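Local coordinates for fanconi-associated nuclease 1 homolog (Pseudomonas aeruginosa, PDB 5Y7Q), which belongs to the Fanconi-associated nuclease 1 family and grips the backbone of a DNA strand through its helix-turn-helix region, at residues E39-L44 with L76-Q81; V85-R90 with G98-A103. All blocks are in the same frame, centred on the assembly; numbering follows the deposited sequence.

From the N terminus, the chain enters helix 42-57, passes through helix 64-75 and starts helix 78-89. Contact 1 closes this first, mostly helical loop by setting the beginning of helix 42-57 against the beginning of helix 78-89. Contact 2 follows in series and closes a much shorter loop: from the end of helix 78-89, through strand 94-96, back to residues 98-103. The two loops neither nest nor cross, but they share helix 78-89. Y43 bridges them: its OH lies 3.2 Å from R86 NE, a probable hydrogen bond, and its ring packs on V85 and its CB on M89. Together they tie helices 42-57 and 78-89 and the loop after strand 94-96 to one another, beside the DNA.

Contact 1 of 2, residues E39-L44 with L76-Q81; sequences EPFYYL and LPEASQ. With nucleotides of chain B.
L44 reaches from the first turn of helix 42-57 to the first turn of helix 78-89, where it packs on E78 and Q81. Its CB already points at the opposing helix, and with CG anti to the backbone N (chi1 173°) the side chain carries on in that direction. At CG it forks. CD1 comes to rest 3.5 Å from Q81 CB, near that residue's carbonyl carbon as well, while CD2 lies 3.9 Å from E78 CG and also approaches the backbone O of E78. A branched leucine suits this place because its two methyls can address two residues about one turn apart on helix 78-89.

The partners are polar residues that offer their aliphatic parts. Q81 presents CB to the leucine, and its amide NE2 bonds to the backbone O of F73. E78 is more exposed: its CG meets L44, its OE2 forms a salt bridge with R48, and its OE1 stands 4.1 Å from F41 CE2. The carboxylate and the phenyl ring are turned only 24° from each other, in a loose oblique approach.

F41 occupies the N-cap position of helix 42-57. It is also the third residue of a type I beta turn from E39 to Y42, in which Y42 N bonds to E39 O at 3.0 Å. Y42 serves a different partner: its OH donates a hydrogen bond of 2.6 Å to OP2 of DG10 of chain B, which lies near the plane of the ring at its edge. A tyrosine fits here, since a rigid ring carries the hydroxyl out to the phosphate, and Y43 CD1 packs over one face of that ring.

Apolar helix-to-helix packing beside a phosphate contact made from a helix start is in keeping with a DNA-binding helix-turn-helix domain.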
ATOM      1  N   GLU A  39     -22.507 -23.254   0.108  1.00 97.45           N
ATOM      2  CA  GLU A  39     -23.723 -22.558  -0.314  1.00 94.12           C
ATOM      3  C   GLU A  39     -23.471 -21.847  -1.630  1.00 79.78           C
ATOM      4  O   GLU A  39     -22.638 -20.932  -1.689  1.00 73.53           O
ATOM      5  CB  GLU A  39     -24.202 -21.558   0.744  1.00101.95           C
ATOM      6  CG  GLU A  39     -23.495 -21.675   2.093  1.00114.71           C
ATOM      7  CD  GLU A  39     -22.355 -20.666   2.264  1.00114.10           C
ATOM      8  OE1 GLU A  39     -22.649 -19.449   2.267  1.00118.15           O
ATOM      9  OE2 GLU A  39     -21.176 -21.080   2.396  1.00102.95           O
ATOM     10  N   PRO A  40     -24.180 -22.219  -2.692  1.00 72.13           N
ATOM     11  CA  PRO A  40     -23.902 -21.633  -4.017  1.00 73.05           C
ATOM     12  C   PRO A  40     -24.093 -20.129  -4.087  1.00 77.34           C
ATOM     13  O   PRO A  40     -23.583 -19.495  -5.026  1.00 78.60           O
ATOM     14  CB  PRO A  40     -24.889 -22.361  -4.937  1.00 67.62           C
ATOM     15  CG  PRO A  40     -25.918 -22.929  -4.022  1.00 77.54           C
ATOM     16  CD  PRO A  40     -25.236 -23.231  -2.730  1.00 71.60           C
ATOM     17  N   PHE A  41     -24.809 -19.538  -3.134  1.00 75.44           N
ATOM     18  CA  PHE A  41     -25.044 -18.099  -3.080  1.00 72.51           C
ATOM     19  C   PHE A  41     -24.098 -17.344  -2.135  1.00 72.17           C
ATOM     20  O   PHE A  41     -24.413 -16.214  -1.754  1.00 76.24           O
ATOM     21  CB  PHE A  41     -26.505 -17.814  -2.753  1.00 71.89           C
ATOM     22  CG  PHE A  41     -27.416 -17.992  -3.939  1.00 70.85           C
ATOM     23  CD1 PHE A  41     -27.313 -17.142  -5.041  1.00 64.62           C
ATOM     24  CD2 PHE A  41     -28.358 -19.023  -3.968  1.00 71.69           C
ATOM     25  CE1 PHE A  41     -28.139 -17.317  -6.153  1.00 73.49           C
ATOM     26  CE2 PHE A  41     -29.192 -19.197  -5.072  1.00 73.39           C
ATOM     27  CZ  PHE A  41     -29.088 -18.346  -6.166  1.00 72.45           C
ATOM     28  N   TYR A  42     -22.987 -17.959  -1.704  1.00 63.32           N
ATOM     29  CA  TYR A  42     -22.095 -17.387  -0.690  1.00 63.01           C
ATOM     30  C   TYR A  42     -21.841 -15.893  -0.905  1.00 66.72           C
ATOM     31  O   TYR A  42     -21.892 -15.102   0.048  1.00 69.57           O
ATOM     32  CB  TYR A  42     -20.750 -18.146  -0.676  1.00 57.08           C
ATOM     33  CG  TYR A  42     -19.899 -17.932  -1.912  1.00 55.03           C
ATOM     34  CD1 TYR A  42     -20.078 -18.709  -3.053  1.00 58.42           C
ATOM     35  CD2 TYR A  42     -18.953 -16.920  -1.959  1.00 52.77           C
ATOM     36  CE1 TYR A  42     -19.323 -18.484  -4.197  1.00 58.32           C
ATOM     37  CE2 TYR A  42     -18.194 -16.690  -3.086  1.00 51.23           C
ATOM     38  CZ  TYR A  42     -18.378 -17.471  -4.199  1.00 68.82           C
ATOM     39  OH  TYR A  42     -17.616 -17.229  -5.323  1.00 75.75           O
ATOM     40  N   TYR A  43     -21.615 -15.496  -2.162  1.00 64.30           N
ATOM     41  CA  TYR A  43     -21.287 -14.107  -2.475  1.00 56.86           C
ATOM     42  C   TYR A  43     -22.474 -13.180  -2.212  1.00 58.72           C
ATOM     43  O   TYR A  43     -22.307 -12.102  -1.624  1.00 54.94           O
ATOM     44  CB  TYR A  43     -20.831 -14.007  -3.934  1.00 52.67           C
ATOM     45  CG  TYR A  43     -21.868 -14.490  -4.956  1.00 58.16           C
ATOM     46  CD1 TYR A  43     -22.029 -15.850  -5.226  1.00 61.38           C
ATOM     47  CD2 TYR A  43     -22.684 -13.585  -5.645  1.00 51.77           C
ATOM     48  CE1 TYR A  43     -22.972 -16.305  -6.140  1.00 66.20           C
ATOM     49  CE2 TYR A  43     -23.610 -14.028  -6.577  1.00 58.95           C
ATOM     50  CZ  TYR A  43     -23.761 -15.391  -6.821  1.00 66.12           C
ATOM     51  OH  TYR A  43     -24.696 -15.851  -7.737  1.00 63.89           O
ATOM     52  N   LEU A  44     -23.679 -13.581  -2.637  1.00 58.65           N
ATOM     53  CA  LEU A  44     -24.870 -12.781  -2.357  1.00 62.26           C
ATOM     54  C   LEU A  44     -25.088 -12.619  -0.853  1.00 65.09           C
ATOM     55  O   LEU A  44     -25.326 -11.504  -0.374  1.00 61.40           O
ATOM     56  CB  LEU A  44     -26.088 -13.413  -3.018  1.00 66.45           C
ATOM     57  CG  LEU A  44     -27.446 -12.813  -2.698  1.00 67.87           C
ATOM     58  CD1 LEU A  44     -27.492 -11.396  -3.187  1.00 72.27           C
ATOM     59  CD2 LEU A  44     -28.488 -13.642  -3.387  1.00 73.02           C
ATOM     60  N   LEU A  76     -35.742  -7.356  -4.469  1.00 89.11           N
ATOM     61  CA  LEU A  76     -35.483  -8.134  -5.670  1.00 83.23           C
ATOM     62  C   LEU A  76     -35.623  -9.631  -5.413  1.00 81.47           C
ATOM     63  O   LEU A  76     -35.303 -10.117  -4.325  1.00 90.32           O
ATOM     64  CB  LEU A  76     -34.085  -7.851  -6.194  1.00 75.40           C
ATOM     65  CG  LEU A  76     -34.023  -6.524  -6.927  1.00 69.44           C
ATOM     66  CD1 LEU A  76     -32.578  -6.093  -7.019  1.00 63.63           C
ATOM     67  CD2 LEU A  76     -34.700  -6.683  -8.286  1.00 68.98           C
ATOM     68  N   PRO A  77     -36.089 -10.382  -6.407  1.00 78.91           N
ATOM     69  CA  PRO A  77     -36.012 -11.841  -6.325  1.00 74.92           C
ATOM     70  C   PRO A  77     -34.564 -12.285  -6.254  1.00 70.96           C
ATOM     71  O   PRO A  77     -33.668 -11.612  -6.766  1.00 76.16           O
ATOM     72  CB  PRO A  77     -36.677 -12.305  -7.625  1.00 76.94           C
ATOM     73  CG  PRO A  77     -36.540 -11.137  -8.553  1.00 75.50           C
ATOM     74  CD  PRO A  77     -36.675  -9.931  -7.680  1.00 82.78           C
ATOM     75  N   GLU A  78     -34.346 -13.444  -5.629  1.00 71.62           N
ATOM     76  CA  GLU A  78     -32.991 -13.876  -5.301  1.00 72.87           C
ATOM     77  C   GLU A  78     -32.087 -13.869  -6.527  1.00 73.73           C
ATOM     78  O   GLU A  78     -30.961 -13.362  -6.473  1.00 74.22           O
ATOM     79  CB  GLU A  78     -33.015 -15.266  -4.667  1.00 80.80           C
ATOM     80  CG  GLU A  78     -31.809 -15.568  -3.764  1.00 89.99           C
ATOM     81  CD  GLU A  78     -32.078 -16.717  -2.793  1.00101.43           C
ATOM     82  OE1 GLU A  78     -32.591 -17.770  -3.239  1.00104.31           O
ATOM     83  OE2 GLU A  78     -31.791 -16.558  -1.583  1.00101.13           O
ATOM     84  N   ALA A  79     -32.571 -14.399  -7.654  1.00 68.52           N
ATOM     85  CA  ALA A  79     -31.711 -14.523  -8.828  1.00 66.01           C
ATOM     86  C   ALA A  79     -31.271 -13.159  -9.356  1.00 71.34           C
ATOM     87  O   ALA A  79     -30.142 -13.009  -9.845  1.00 75.68           O
ATOM     88  CB  ALA A  79     -32.414 -15.318  -9.920  1.00 67.59           C
ATOM     89  N   SER A  80     -32.132 -12.149  -9.265  1.00 63.58           N
ATOM     90  CA  SER A  80     -31.713 -10.834  -9.726  1.00 61.63           C
ATOM     91  C   SER A  80     -30.716 -10.204  -8.766  1.00 63.82           C
ATOM     92  O   SER A  80     -29.742  -9.571  -9.204  1.00 65.14           O
ATOM     93  CB  SER A  80     -32.920  -9.935  -9.916  1.00 64.25           C
ATOM     94  OG  SER A  80     -33.929 -10.654 -10.581  1.00 69.49           O
ATOM     95  N   GLN A  81     -30.935 -10.362  -7.456  1.00 59.91           N
ATOM     96  CA  GLN A  81     -29.889  -9.992  -6.502  1.00 79.75           C
ATOM     97  C   GLN A  81     -28.549 -10.630  -6.880  1.00 58.10           C
ATOM     98  O   GLN A  81     -27.528  -9.939  -7.013  1.00 52.80           O
ATOM     99  CB  GLN A  81     -30.298 -10.410  -5.086  1.00 82.13           C
ATOM    100  CG  GLN A  81     -31.385  -9.571  -4.450  1.00 85.97           C
ATOM    101  CD  GLN A  81     -31.695 -10.016  -3.031  1.00 85.83           C
ATOM    102  OE1 GLN A  81     -31.703 -11.202  -2.744  1.00 92.41           O
ATOM    103  NE2 GLN A  81     -31.962  -9.065  -2.142  1.00 81.70           N
TER
ATOM    104  P    DG B  10     -17.988 -19.714  -7.754  1.00 72.33           P
ATOM    105  OP1  DG B  10     -18.879 -20.802  -8.210  1.00 84.65           O
ATOM    106  OP2  DG B  10     -18.457 -18.336  -7.540  1.00 55.80           O
ATOM    107  O5'  DG B  10     -17.314 -20.284  -6.434  1.00 71.55           O
ATOM    108  C5'  DG B  10     -16.689 -21.556  -6.482  1.00 67.05           C
ATOM    109  C4'  DG B  10     -15.698 -21.686  -5.369  1.00 70.76           C
ATOM    110  O4'  DG B  10     -14.589 -20.807  -5.636  1.00 78.46           O
ATOM    111  C3'  DG B  10     -16.254 -21.290  -4.005  1.00 83.33           C
ATOM    112  O3'  DG B  10     -16.180 -22.377  -3.115  1.00 93.41           O
ATOM    113  C2'  DG B  10     -15.375 -20.131  -3.538  1.00 75.64           C
ATOM    114  C1'  DG B  10     -14.158 -20.223  -4.438  1.00 71.35           C
ATOM    115  N9   DG B  10     -13.615 -18.917  -4.734  1.00 68.68           N
ATOM    116  C8   DG B  10     -14.319 -17.781  -5.058  1.00 64.45           C
ATOM    117  N7   DG B  10     -13.565 -16.741  -5.263  1.00 65.09           N
ATOM    118  C5   DG B  10     -12.275 -17.217  -5.047  1.00 74.77           C
ATOM    119  C6   DG B  10     -11.027 -16.548  -5.119  1.00 78.49           C
ATOM    120  O6   DG B  10     -10.807 -15.352  -5.393  1.00 65.51           O
ATOM    121  N1   DG B  10      -9.965 -17.413  -4.817  1.00 83.80           N
ATOM    122  C2   DG B  10     -10.102 -18.753  -4.486  1.00 84.40           C
ATOM    123  N2   DG B  10      -8.978 -19.432  -4.232  1.00 92.18           N
ATOM    124  N3   DG B  10     -11.259 -19.384  -4.423  1.00 83.04           N
ATOM    125  C4   DG B  10     -12.299 -18.558  -4.711  1.00 80.03           C
TER

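Contact 2 of 2, residues V85-R90 with G98-A103. With nucleotides of chain B.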
ATOM      1  N   VAL A  85     -24.859  -8.902  -7.972  1.00 54.54           N
ATOM      2  CA  VAL A  85     -23.601  -8.980  -7.250  1.00 55.12           C
ATOM      3  C   VAL A  85     -22.515  -9.534  -8.157  1.00 57.23           C
ATOM      4  O   VAL A  85     -21.368  -9.039  -8.162  1.00 50.10           O
ATOM      5  CB  VAL A  85     -23.799  -9.804  -5.973  1.00 60.08           C
ATOM      6  CG1 VAL A  85     -22.500 -10.040  -5.306  1.00 57.53           C
ATOM      7  CG2 VAL A  85     -24.729  -9.038  -5.042  1.00 66.70           C
ATOM      8  N   ARG A  86     -22.875 -10.506  -9.006  1.00 50.12           N
ATOM      9  CA  ARG A  86     -21.916 -10.994  -9.989  1.00 47.87           C
ATOM     10  C   ARG A  86     -21.383  -9.864 -10.867  1.00 51.23           C
ATOM     11  O   ARG A  86     -20.175  -9.761 -11.077  1.00 62.61           O
ATOM     12  CB  ARG A  86     -22.538 -12.084 -10.841  1.00 51.20           C
ATOM     13  CG  ARG A  86     -22.830 -13.320 -10.084  1.00 57.85           C
ATOM     14  CD  ARG A  86     -21.611 -13.900  -9.459  1.00 56.28           C
ATOM     15  NE  ARG A  86     -21.870 -15.304  -9.194  1.00 68.72           N
ATOM     16  CZ  ARG A  86     -20.956 -16.203  -8.836  1.00 64.28           C
ATOM     17  NH1 ARG A  86     -19.694 -15.839  -8.694  1.00 55.39           N
ATOM     18  NH2 ARG A  86     -21.316 -17.476  -8.645  1.00 57.60           N
ATOM     19  N   MET A  87     -22.260  -8.999 -11.392  1.00 45.35           N
ATOM     20  CA  MET A  87     -21.736  -7.929 -12.245  1.00 51.86           C
ATOM     21  C   MET A  87     -20.843  -6.967 -11.457  1.00 61.29           C
ATOM     22  O   MET A  87     -19.802  -6.518 -11.961  1.00 64.62           O
ATOM     23  CB  MET A  87     -22.887  -7.174 -12.917  1.00 58.36           C
ATOM     24  CG  MET A  87     -23.820  -8.084 -13.745  1.00 67.84           C
ATOM     25  SD  MET A  87     -25.354  -7.342 -14.264  1.00 78.18           S
ATOM     26  CE  MET A  87     -24.715  -6.062 -15.295  1.00 78.62           C
ATOM     27  N   VAL A  88     -21.220  -6.670 -10.213  1.00 61.76           N
ATOM     28  CA  VAL A  88     -20.480  -5.712  -9.400  1.00 56.77           C
ATOM     29  C   VAL A  88     -19.081  -6.221  -9.107  1.00 60.29           C
ATOM     30  O   VAL A  88     -18.117  -5.456  -9.114  1.00 61.83           O
ATOM     31  CB  VAL A  88     -21.255  -5.425  -8.104  1.00 59.17           C
ATOM     32  CG1 VAL A  88     -20.453  -4.528  -7.181  1.00 55.41           C
ATOM     33  CG2 VAL A  88     -22.642  -4.819  -8.418  1.00 62.56           C
ATOM     34  N   MET A  89     -18.938  -7.516  -8.856  1.00 66.52           N
ATOM     35  CA  MET A  89     -17.628  -8.038  -8.481  1.00 54.57           C
ATOM     36  C   MET A  89     -16.723  -8.321  -9.665  1.00 58.57           C
ATOM     37  O   MET A  89     -15.553  -8.670  -9.453  1.00 61.57           O
ATOM     38  CB  MET A  89     -17.783  -9.317  -7.665  1.00 52.50           C
ATOM     39  CG  MET A  89     -18.435  -9.066  -6.343  1.00 57.35           C
ATOM     40  SD  MET A  89     -18.679 -10.562  -5.399  1.00 57.25           S
ATOM     41  CE  MET A  89     -18.984 -11.760  -6.740  1.00 69.36           C
ATOM     42  N   ARG A  90     -17.213  -8.215 -10.894  1.00 50.87           N
ATOM     43  CA  ARG A  90     -16.328  -8.427 -12.024  1.00 45.65           C
ATOM     44  C   ARG A  90     -15.799  -7.081 -12.494  1.00 52.13           C
ATOM     45  O   ARG A  90     -16.249  -6.021 -12.058  1.00 54.57           O
ATOM     46  CB  ARG A  90     -17.048  -9.183 -13.148  1.00 41.72           C
ATOM     47  CG  ARG A  90     -17.225 -10.671 -12.889  1.00 42.67           C
ATOM     48  CD  ARG A  90     -18.289 -11.340 -13.768  1.00 49.98           C
ATOM     49  NE  ARG A  90     -17.894 -11.374 -15.181  1.00 67.82           N
ATOM     50  CZ  ARG A  90     -18.226 -12.345 -16.032  1.00 72.91           C
ATOM     51  NH1 ARG A  90     -18.955 -13.377 -15.611  1.00 62.39           N
ATOM     52  NH2 ARG A  90     -17.817 -12.290 -17.301  1.00 76.05           N
ATOM     53  N   GLY A  98     -23.708 -13.928 -22.695  1.00 69.37           N
ATOM     54  CA  GLY A  98     -23.139 -15.261 -22.662  1.00 73.36           C
ATOM     55  C   GLY A  98     -22.033 -15.412 -21.643  1.00 84.51           C
ATOM     56  O   GLY A  98     -21.821 -16.504 -21.105  1.00 91.08           O
ATOM     57  N   LYS A  99     -21.312 -14.331 -21.361  1.00 81.47           N
ATOM     58  CA  LYS A  99     -20.315 -14.368 -20.311  1.00 78.13           C
ATOM     59  C   LYS A  99     -20.933 -14.257 -18.916  1.00 77.44           C
ATOM     60  O   LYS A  99     -20.221 -14.444 -17.921  1.00 84.17           O
ATOM     61  CB  LYS A  99     -19.279 -13.274 -20.578  1.00 79.83           C
ATOM     62  CG  LYS A  99     -18.353 -13.625 -21.750  1.00 83.31           C
ATOM     63  CD  LYS A  99     -17.057 -12.817 -21.729  1.00 91.08           C
ATOM     64  CE  LYS A  99     -15.944 -13.508 -22.525  1.00 96.17           C
ATOM     65  NZ  LYS A  99     -14.606 -12.839 -22.365  1.00 93.96           N
ATOM     66  N   LEU A 100     -22.239 -13.998 -18.834  1.00 69.13           N
ATOM     67  CA  LEU A 100     -22.997 -13.912 -17.595  1.00 58.82           C
ATOM     68  C   LEU A 100     -23.747 -15.200 -17.231  1.00 72.22           C
ATOM     69  O   LEU A 100     -24.682 -15.147 -16.429  1.00 84.08           O
ATOM     70  CB  LEU A 100     -23.953 -12.737 -17.652  1.00 52.00           C
ATOM     71  CG  LEU A 100     -23.255 -11.441 -17.293  1.00 56.16           C
ATOM     72  CD1 LEU A 100     -24.224 -10.298 -17.362  1.00 66.48           C
ATOM     73  CD2 LEU A 100     -22.682 -11.547 -15.907  1.00 64.63           C
ATOM     74  N   ALA A 101     -23.446 -16.323 -17.876  1.00 67.49           N
ATOM     75  CA  ALA A 101     -24.007 -17.609 -17.460  1.00 72.50           C
ATOM     76  C   ALA A 101     -23.538 -18.045 -16.059  1.00 74.42           C
ATOM     77  O   ALA A 101     -22.341 -18.035 -15.758  1.00 74.88           O
ATOM     78  CB  ALA A 101     -23.632 -18.674 -18.489  1.00 77.29           C
ATOM     79  N   TYR A 102     -24.495 -18.436 -15.208  1.00 71.65           N
ATOM     80  CA  TYR A 102     -24.262 -19.015 -13.885  1.00 74.08           C
ATOM     81  C   TYR A 102     -25.381 -20.004 -13.572  1.00 81.51           C
ATOM     82  O   TYR A 102     -26.536 -19.777 -13.933  1.00 96.01           O
ATOM     83  CB  TYR A 102     -24.239 -17.976 -12.752  1.00 69.24           C
ATOM     84  CG  TYR A 102     -23.173 -16.938 -12.841  1.00 62.35           C
ATOM     85  CD1 TYR A 102     -23.421 -15.728 -13.471  1.00 56.00           C
ATOM     86  CD2 TYR A 102     -21.916 -17.151 -12.280  1.00 64.53           C
ATOM     87  CE1 TYR A 102     -22.456 -14.759 -13.566  1.00 52.45           C
ATOM     88  CE2 TYR A 102     -20.929 -16.180 -12.359  1.00 57.12           C
ATOM     89  CZ  TYR A 102     -21.209 -14.981 -13.007  1.00 58.42           C
ATOM     90  OH  TYR A 102     -20.249 -13.996 -13.116  1.00 71.84           O
ATOM     91  N   ALA A 103     -25.045 -21.085 -12.869  1.00 77.13           N
ATOM     92  CA  ALA A 103     -26.024 -22.152 -12.675  1.00 78.35           C
ATOM     93  C   ALA A 103     -26.996 -21.872 -11.527  1.00 82.16           C
ATOM     94  O   ALA A 103     -28.166 -22.260 -11.603  1.00 91.64           O
ATOM     95  CB  ALA A 103     -25.311 -23.480 -12.462  1.00 77.05           C
TER
ATOM     96  P    DT B   8     -13.985 -10.441 -15.075  1.00 70.67           P
ATOM     97  OP1  DT B   8     -15.248 -10.304 -15.866  1.00 73.24           O
ATOM     98  OP2  DT B   8     -13.595  -9.395 -14.105  1.00 53.24           O
ATOM     99  O5'  DT B   8     -14.037 -11.885 -14.435  1.00 49.45           O
ATOM    100  C5'  DT B   8     -14.020 -12.971 -15.318  1.00 62.95           C
ATOM    101  C4'  DT B   8     -14.127 -14.270 -14.587  1.00 64.30           C
ATOM    102  O4'  DT B   8     -12.805 -14.725 -14.233  1.00 67.69           O
ATOM    103  C3'  DT B   8     -14.923 -14.208 -13.299  1.00 65.50           C
ATOM    104  O3'  DT B   8     -15.765 -15.308 -13.260  1.00 75.97           O
ATOM    105  C2'  DT B   8     -13.843 -14.274 -12.205  1.00 72.08           C
ATOM    106  C1'  DT B   8     -12.798 -15.132 -12.885  1.00 69.42           C
ATOM    107  N1   DT B   8     -11.377 -15.009 -12.359  1.00 66.66           N
ATOM    108  C2   DT B   8     -10.653 -16.164 -12.156  1.00 74.15           C
ATOM    109  O2   DT B   8     -11.107 -17.281 -12.347  1.00 77.26           O
ATOM    110  N3   DT B   8      -9.373 -15.978 -11.707  1.00 74.49           N
ATOM    111  C4   DT B   8      -8.743 -14.772 -11.454  1.00 72.48           C
ATOM    112  O4   DT B   8      -7.576 -14.708 -11.059  1.00 71.47           O
ATOM    113  C5   DT B   8      -9.543 -13.601 -11.685  1.00 60.26           C
ATOM    114  C7   DT B   8      -8.950 -12.248 -11.442  1.00 59.72           C
ATOM    115  C6   DT B   8     -10.812 -13.767 -12.133  1.00 58.17           C
ATOM    116  P    DT B   9     -16.996 -15.367 -12.247  1.00 88.03           P
ATOM    117  OP1  DT B   9     -18.064 -15.900 -13.119  1.00 83.22           O
ATOM    118  OP2  DT B   9     -17.129 -14.142 -11.421  1.00 73.02           O
ATOM    119  O5'  DT B   9     -16.570 -16.513 -11.247  1.00 78.64           O
ATOM    120  C5'  DT B   9     -16.107 -17.741 -11.776  1.00 79.49           C
ATOM    121  C4'  DT B   9     -15.663 -18.666 -10.669  1.00 73.36           C
ATOM    122  O4'  DT B   9     -14.244 -18.491 -10.438  1.00 74.38           O
ATOM    123  C3'  DT B   9     -16.361 -18.430  -9.324  1.00 65.47           C
ATOM    124  O3'  DT B   9     -16.776 -19.653  -8.792  1.00 65.56           O
ATOM    125  C2'  DT B   9     -15.279 -17.791  -8.460  1.00 74.42           C
ATOM    126  C1'  DT B   9     -14.001 -18.370  -9.054  1.00 76.71           C
ATOM    127  N1   DT B   9     -12.804 -17.482  -8.870  1.00 78.55           N
ATOM    128  C2   DT B   9     -11.568 -18.039  -8.587  1.00 79.08           C
ATOM    129  O2   DT B   9     -11.377 -19.245  -8.476  1.00 79.10           O
ATOM    130  N3   DT B   9     -10.557 -17.125  -8.435  1.00 77.09           N
ATOM    131  C4   DT B   9     -10.653 -15.742  -8.527  1.00 71.01           C
ATOM    132  O4   DT B   9      -9.684 -14.999  -8.368  1.00 67.43           O
ATOM    133  C5   DT B   9     -11.970 -15.234  -8.809  1.00 59.13           C
ATOM    134  C7   DT B   9     -12.191 -13.765  -8.929  1.00 56.23           C
ATOM    135  C6   DT B   9     -12.965 -16.114  -8.973  1.00 58.66           C
ATOM    136  P    DG B  10     -17.988 -19.714  -7.754  1.00 72.33           P
ATOM    137  OP1  DG B  10     -18.879 -20.802  -8.210  1.00 84.65           O
ATOM    138  OP2  DG B  10     -18.457 -18.336  -7.540  1.00 55.80           O
ATOM    139  O5'  DG B  10     -17.314 -20.284  -6.434  1.00 71.55           O
ATOM    140  C5'  DG B  10     -16.689 -21.556  -6.482  1.00 67.05           C
ATOM    141  C4'  DG B  10     -15.698 -21.686  -5.369  1.00 70.76           C
ATOM    142  O4'  DG B  10     -14.589 -20.807  -5.636  1.00 78.46           O
ATOM    143  C3'  DG B  10     -16.254 -21.290  -4.005  1.00 83.33           C
ATOM    144  O3'  DG B  10     -16.180 -22.377  -3.115  1.00 93.41           O
ATOM    145  C2'  DG B  10     -15.375 -20.131  -3.538  1.00 75.64           C
ATOM    146  C1'  DG B  10     -14.158 -20.223  -4.438  1.00 71.35           C
ATOM    147  N9   DG B  10     -13.615 -18.917  -4.734  1.00 68.68           N
ATOM    148  C8   DG B  10     -14.319 -17.781  -5.058  1.00 64.45           C
ATOM    149  N7   DG B  10     -13.565 -16.741  -5.263  1.00 65.09           N
ATOM    150  C5   DG B  10     -12.275 -17.217  -5.047  1.00 74.77           C
ATOM    151  C6   DG B  10     -11.027 -16.548  -5.119  1.00 78.49           C
ATOM    152  O6   DG B  10     -10.807 -15.352  -5.393  1.00 65.51           O
ATOM    153  N1   DG B  10      -9.965 -17.413  -4.817  1.00 83.80           N
ATOM    154  C2   DG B  10     -10.102 -18.753  -4.486  1.00 84.40           C
ATOM    155  N2   DG B  10      -8.978 -19.432  -4.232  1.00 92.18           N
ATOM    156  N3   DG B  10     -11.259 -19.384  -4.423  1.00 83.04           N
ATOM    157  C4   DG B  10     -12.299 -18.558  -4.711  1.00 80.03           C
TER
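R90 and Y102 meet through a hydrogen bond: R90 NH1 donates to Y102 OH at 2.9 Å, with an N-H...O angle of 159° and the oxygen almost exactly in the guanidinium plane. R90 NH1 also donates to the backbone O of K99 at 2.8 Å, with a weak second bond from NH2. In this helix-turn-helix domain these bonds join the end of helix 78-89 to the loop after strand 94-96, and further bonds from the same side chains hold the DNA backbone. R90 NE bonds to OP1 of DT8 of chain B, and Y102 OH, accepting from R90, donates to OP1 of DT9 of chain B at 2.9 Å. The hydroxyl thus relays between arginine and phosphate, a double role suited to tyrosine.

R86 takes the next phosphate, holding OP2 of DG10 of chain B near its guanidinium plane with NH1 at 3.0 Å and NH2 at 3.2 Å; NH2 also forms a salt bridge with E104. A bend at chi2 (-59°) lays the chain across one face of the Y102 ring, with the guanidinium only 15° from parallel to it. Arginine combines a flat charged end with an aliphatic stem able to cover a ring. Farther in, M87 CG packs on L100 CD2, which also sits over one face of the R90 guanidinium. On the tyrosine, R86 CG makes a CH-pi contact, 3.9 Å from the ring centroid.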